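Side-chain contacts in chromosomal replication initiator protein DNAA (Helicobacter pylori, PDB 2WP0), which probably binds the replication origin in its ATP form to start chromosome replication, here represented by domain I, the part involved in oligomerization and in binding regulators: residues D[16-19]-D[20-23]; D[55-58]-D[59-63]. All blocks are in the same frame, centred on the assembly; numbering follows the deposited sequence.

Contact 1. Residues D[16-19]-D[20-23]; sequences KQNP and KVSL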
ATOM      1  N   LYS D  16       2.704 -42.755  -8.689  1.00 44.59           N
ATOM      2  CA  LYS D  16       2.262 -42.471 -10.030  1.00 44.60           C
ATOM      3  C   LYS D  16       0.834 -42.964 -10.136  1.00 45.26           C
ATOM      4  O   LYS D  16      -0.072 -42.234 -10.545  1.00 45.18           O
ATOM      5  CB  LYS D  16       3.145 -43.223 -11.014  1.00 45.63           C
ATOM      6  CG  LYS D  16       3.310 -42.520 -12.335  1.00 46.29           C
ATOM      7  CD  LYS D  16       4.359 -43.221 -13.189  1.00 48.73           C
ATOM      8  CE  LYS D  16       4.842 -42.324 -14.320  1.00 48.34           C
ATOM      9  NZ  LYS D  16       3.701 -41.623 -14.978  1.00 48.19           N
ATOM     10  N   GLN D  17       0.644 -44.210  -9.724  1.00 80.23           N
ATOM     11  CA  GLN D  17      -0.645 -44.885  -9.815  1.00 80.96           C
ATOM     12  C   GLN D  17      -1.743 -44.346  -8.876  1.00 80.50           C
ATOM     13  O   GLN D  17      -2.879 -44.811  -8.918  1.00 81.26           O
ATOM     14  CB  GLN D  17      -0.430 -46.387  -9.631  1.00 82.42           C
ATOM     15  CG  GLN D  17      -1.186 -46.998  -8.481  1.00 83.33           C
ATOM     16  CD  GLN D  17      -0.647 -48.360  -8.112  1.00 85.17           C
ATOM     17  OE1 GLN D  17       0.366 -48.816  -8.658  1.00 85.41           O
ATOM     18  NE2 GLN D  17      -1.321 -49.024  -7.179  1.00 86.48           N
ATOM     19  N   ASN D  18      -1.415 -43.348  -8.060  1.00 45.05           N
ATOM     20  CA  ASN D  18      -2.385 -42.785  -7.118  1.00 44.91           C
ATOM     21  C   ASN D  18      -3.280 -41.663  -7.652  1.00 44.05           C
ATOM     22  O   ASN D  18      -2.807 -40.713  -8.287  1.00 42.89           O
ATOM     23  CB  ASN D  18      -1.711 -42.319  -5.820  1.00 44.87           C
ATOM     24  CG  ASN D  18      -2.715 -41.737  -4.820  1.00 45.27           C
ATOM     25  OD1 ASN D  18      -3.210 -40.618  -4.992  1.00 45.23           O
ATOM     26  ND2 ASN D  18      -3.023 -42.502  -3.775  1.00 45.89           N
ATOM     27  N   PRO D  19      -4.589 -41.780  -7.367  1.00 47.85           N
ATOM     28  CA  PRO D  19      -5.613 -40.769  -7.641  1.00 47.54           C
ATOM     29  C   PRO D  19      -5.126 -39.342  -7.391  1.00 46.64           C
ATOM     30  O   PRO D  19      -4.894 -38.640  -8.358  1.00 46.18           O
ATOM     31  CB  PRO D  19      -6.721 -41.137  -6.660  1.00 48.40           C
ATOM     32  CG  PRO D  19      -6.611 -42.620  -6.551  1.00 49.54           C
ATOM     33  CD  PRO D  19      -5.173 -43.007  -6.800  1.00 49.12           C
ATOM     34  N   LYS D  20      -4.951 -38.929  -6.140  1.00 84.07           N
ATOM     35  CA  LYS D  20      -4.754 -37.510  -5.840  1.00 83.55           C
ATOM     36  C   LYS D  20      -3.413 -36.920  -6.315  1.00 82.46           C
ATOM     37  O   LYS D  20      -3.038 -35.824  -5.905  1.00 81.93           O
ATOM     38  CB  LYS D  20      -4.978 -37.235  -4.348  1.00 84.53           C
ATOM     39  CG  LYS D  20      -5.561 -35.846  -4.041  1.00 84.77           C
ATOM     40  CD  LYS D  20      -7.083 -35.807  -4.199  1.00 86.12           C
ATOM     41  CE  LYS D  20      -7.640 -34.396  -4.021  1.00 86.31           C
ATOM     42  NZ  LYS D  20      -7.298 -33.797  -2.693  1.00 86.00           N
ATOM     43  N   VAL D  21      -2.703 -37.632  -7.189  1.00 61.48           N
ATOM     44  CA  VAL D  21      -1.470 -37.097  -7.803  1.00 60.51           C
ATOM     45  C   VAL D  21      -1.455 -37.091  -9.344  1.00 60.47           C
ATOM     46  O   VAL D  21      -1.498 -38.138  -9.995  1.00 61.27           O
ATOM     47  CB  VAL D  21      -0.203 -37.822  -7.311  1.00 60.77           C
ATOM     48  CG1 VAL D  21      -0.462 -39.312  -7.149  1.00 61.90           C
ATOM     49  CG2 VAL D  21       0.934 -37.587  -8.291  1.00 59.99           C
ATOM     50  N   SER D  22      -1.363 -35.895  -9.912  1.00 42.87           N
ATOM     51  CA  SER D  22      -1.396 -35.724 -11.360  1.00 43.61           C
ATOM     52  C   SER D  22      -0.068 -36.058 -12.008  1.00 43.85           C
ATOM     53  O   SER D  22       0.957 -36.171 -11.335  1.00 43.14           O
ATOM     54  CB  SER D  22      -1.738 -34.293 -11.709  1.00 43.03           C
ATOM     55  OG  SER D  22      -0.590 -33.483 -11.594  1.00 40.81           O
ATOM     56  N   LEU D  23      -0.085 -36.197 -13.330  1.00 43.21           N
ATOM     57  CA  LEU D  23       1.113 -36.588 -14.068  1.00 43.39           C
ATOM     58  C   LEU D  23       2.192 -35.537 -13.944  1.00 41.49           C
ATOM     59  O   LEU D  23       3.342 -35.863 -13.694  1.00 41.35           O
ATOM     60  CB  LEU D  23       0.795 -36.840 -15.539  1.00 50.92           C
ATOM     61  CG  LEU D  23       1.881 -37.612 -16.282  1.00 51.56           C
ATOM     62  CD1 LEU D  23       1.961 -39.048 -15.783  1.00 52.94           C
ATOM     63  CD2 LEU D  23       1.668 -37.566 -17.793  1.00 51.02           C
TER
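Asn18 and Val21 meet at the two ends of a tight reversal of the chain. The backbone N of Val21 donates to the carbonyl O of Asn18 over 3.3 Å; the bond is fairly straight (156° at the hydrogen), but the donor arrives from above the carbonyl plane and not along a lone pair. The side chains cross at a slant, with Val21 CG1 lying 3.5 Å from Asn18 CB. Inside the reversal, Asn18 OD1 receives a weak, bent supporting bond of 2.7 Å from Lys20 N, a weak Asx turn within the larger one. Two torsions of Asn18 place it: with CG opposite its own N (chi1 -180°), the amide swings forward over the turn, and chi2 of -74° turns the oxygen to the Lys20 N-H.

Outside the turn, Asn18 rests on Leu65 and Ile69 of helix 52-71, while Val21, the buried member, packs on Phe30 of helix 23-30. Ser22 occupies the N-cap position of that helix, its side chain capping a backbone N beyond it, and its own backbone N is hydrogen-bonded to Glu25 OE2, three residues on: a capping box. The arrangement is a type I beta turn from Asn18 to Val21, with Pro19 and Lys20 at its corners, leading directly into the capped helix and joining helix 6-16 to helix 23-30 in domain I of DnaA.

Contact 2. Residues D[55-58]-D[59-63]; sequences CTTI and TAKYG
Thr59 reaches back one helical turn to Cys55, whose carbonyl O takes two donors from it: OG1 at 3.0 Å and the backbone N at 3.3 Å. The hydroxyl approaches almost straight in line with the carbonyl, at 169°, whereas the N-H comes from above the carbonyl plane. The first torsion of Thr59 (chi1 -81°) sets OG1 beside its own N and opposite its carbonyl carbon, which turns the hydroxyl back to the preceding turn.

Thr57 and Lys61 run alongside each other in the same direction. Thr57 CG2 is 3.9 Å from Lys61 CD, and Thr57 O accepts Lys61 N at 2.8 Å. Lys61 adopts the less common first torsion, chi1 53°, with CG between its N and carbonyl carbon; this brings CG over one face of the Tyr62 ring, 3.5 Å from the ring plane and nearer its margin than its centre. Beyond the two segments, Lys61 NZ pairs with an acidic side chain on a chain of another protein. Thr57 OG1, for its part, bonds to Val53 O.

Ile58 meets Tyr62 through CG2, 4.3 Å from CD2 of the ring, and Ile58 O accepts Tyr62 N at 2.7 Å. The Tyr62 hydroxyl is hydrogen-bonded to Glu25 of helix 23-30, and its ring meets that of Phe30. Chemically, then, this part of helix 52-71 is engaged on several sides: the hydroxyls of Thr57 and Thr59 bond to carbonyls of the preceding turn, Ile58 and Tyr62 go to helix 23-30, Cys55 and Thr59 pack on strand 84-89, and the lysine charge is engaged at the interface with the other protein.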
ATOM      1  N   CYS D  55      12.781 -30.519  -1.187  1.00 45.28           N
ATOM      2  CA  CYS D  55      12.613 -31.200   0.085  1.00 46.85           C
ATOM      3  C   CYS D  55      11.473 -30.567   0.885  1.00 44.31           C
ATOM      4  O   CYS D  55      10.693 -31.265   1.538  1.00 45.08           O
ATOM      5  CB  CYS D  55      13.913 -31.205   0.893  1.00 46.03           C
ATOM      6  SG  CYS D  55      13.775 -31.929   2.572  1.00 46.41           S
ATOM      7  N   THR D  56      11.359 -29.247   0.809  1.00 34.56           N
ATOM      8  CA  THR D  56      10.359 -28.528   1.594  1.00 32.29           C
ATOM      9  C   THR D  56       8.968 -28.560   0.974  1.00 32.33           C
ATOM     10  O   THR D  56       7.980 -28.791   1.678  1.00 33.02           O
ATOM     11  CB  THR D  56      10.788 -27.071   1.837  1.00 28.90           C
ATOM     12  OG1 THR D  56      11.908 -27.061   2.720  1.00 28.41           O
ATOM     13  CG2 THR D  56       9.661 -26.260   2.465  1.00 26.64           C
ATOM     14  N   THR D  57       8.884 -28.325  -0.336  1.00 25.74           N
ATOM     15  CA  THR D  57       7.582 -28.273  -1.013  1.00 27.53           C
ATOM     16  C   THR D  57       6.922 -29.633  -1.036  1.00 29.46           C
ATOM     17  O   THR D  57       5.749 -29.788  -0.691  1.00 30.03           O
ATOM     18  CB  THR D  57       7.705 -27.754  -2.443  1.00 26.44           C
ATOM     19  OG1 THR D  57       8.325 -26.458  -2.409  1.00 23.81           O
ATOM     20  CG2 THR D  57       6.317 -27.667  -3.100  1.00 24.90           C
ATOM     21  N   ILE D  58       7.703 -30.621  -1.442  1.00 27.95           N
ATOM     22  CA  ILE D  58       7.218 -31.969  -1.409  1.00 32.09           C
ATOM     23  C   ILE D  58       6.698 -32.234   0.007  1.00 32.59           C
ATOM     24  O   ILE D  58       5.513 -32.541   0.177  1.00 34.48           O
ATOM     25  CB  ILE D  58       8.309 -32.973  -1.816  1.00 34.96           C
ATOM     26  CG1 ILE D  58       8.663 -32.813  -3.283  1.00 35.50           C
ATOM     27  CG2 ILE D  58       7.842 -34.388  -1.613  1.00 39.58           C
ATOM     28  CD1 ILE D  58       9.609 -33.873  -3.741  1.00 38.25           C
ATOM     29  N   THR D  59       7.566 -32.091   1.013  1.00 25.67           N
ATOM     30  CA  THR D  59       7.183 -32.399   2.399  1.00 23.42           C
ATOM     31  C   THR D  59       5.876 -31.688   2.800  1.00 21.65           C
ATOM     32  O   THR D  59       4.980 -32.289   3.390  1.00 21.46           O
ATOM     33  CB  THR D  59       8.280 -32.046   3.423  1.00 19.65           C
ATOM     34  OG1 THR D  59       9.268 -33.076   3.483  1.00 20.79           O
ATOM     35  CG2 THR D  59       7.670 -31.914   4.789  1.00 16.06           C
ATOM     36  N   ALA D  60       5.766 -30.410   2.452  1.00 28.29           N
ATOM     37  CA  ALA D  60       4.569 -29.636   2.765  1.00 29.42           C
ATOM     38  C   ALA D  60       3.325 -30.111   1.997  1.00 29.51           C
ATOM     39  O   ALA D  60       2.245 -30.208   2.569  1.00 29.91           O
ATOM     40  CB  ALA D  60       4.816 -28.126   2.556  1.00 25.49           C
ATOM     41  N   LYS D  61       3.441 -30.408   0.711  1.00 38.59           N
ATOM     42  CA  LYS D  61       2.217 -30.725  -0.013  1.00 41.09           C
ATOM     43  C   LYS D  61       1.896 -32.206  -0.215  1.00 46.48           C
ATOM     44  O   LYS D  61       0.775 -32.538  -0.590  1.00 49.11           O
ATOM     45  CB  LYS D  61       2.084 -29.927  -1.320  1.00 38.75           C
ATOM     46  CG  LYS D  61       3.251 -30.003  -2.269  1.00 38.15           C
ATOM     47  CD  LYS D  61       2.874 -29.341  -3.593  1.00 36.36           C
ATOM     48  CE  LYS D  61       2.032 -28.099  -3.358  1.00 32.87           C
ATOM     49  NZ  LYS D  61       0.908 -28.043  -4.333  1.00 32.83           N
ATOM     50  N   TYR D  62       2.839 -33.094   0.073  1.00 30.56           N
ATOM     51  CA  TYR D  62       2.625 -34.505  -0.243  1.00 34.47           C
ATOM     52  C   TYR D  62       3.080 -35.434   0.859  1.00 34.51           C
ATOM     53  O   TYR D  62       2.951 -36.654   0.740  1.00 31.96           O
ATOM     54  CB  TYR D  62       3.359 -34.896  -1.525  1.00 34.98           C
ATOM     55  CG  TYR D  62       3.037 -34.022  -2.700  1.00 34.07           C
ATOM     56  CD1 TYR D  62       1.724 -33.824  -3.093  1.00 34.25           C
ATOM     57  CD2 TYR D  62       4.046 -33.405  -3.428  1.00 31.81           C
ATOM     58  CE1 TYR D  62       1.414 -33.023  -4.166  1.00 33.76           C
ATOM     59  CE2 TYR D  62       3.746 -32.599  -4.523  1.00 29.89           C
ATOM     60  CZ  TYR D  62       2.418 -32.421  -4.881  1.00 30.92           C
ATOM     61  OH  TYR D  62       2.062 -31.631  -5.944  1.00 28.65           O
ATOM     62  N   GLY D  63       3.644 -34.868   1.917  1.00 32.24           N
ATOM     63  CA  GLY D  63       4.132 -35.680   3.018  1.00 31.12           C
ATOM     64  C   GLY D  63       3.059 -36.590   3.554  1.00 32.43           C
ATOM     65  O   GLY D  63       3.328 -37.739   3.877  1.00 35.60           O
TER

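From the N terminus, helix 6-16 ends at contact 1, where the beta turn closes the connection to helix 23-30. The chain then runs through strands 34-35 and 44-49 before entering helix 52-71, whose first half holds contact 2, and it finishes with strand 84-89 of the same sheet. Contact 1 and contact 2 are in series, neither nested nor crossed; the centres of contacts 1 and 2 lie about 15 Å apart, and they do not touch. Helix 23-30 relates them: Glu25 bonds to the backbone N of Ser22 and to the hydroxyl of Tyr62, and Phe30 meets both Val21 and Tyr62. Helix 52-71 also touches the turn directly, through Leu65 and Ile69 just beyond contact 2.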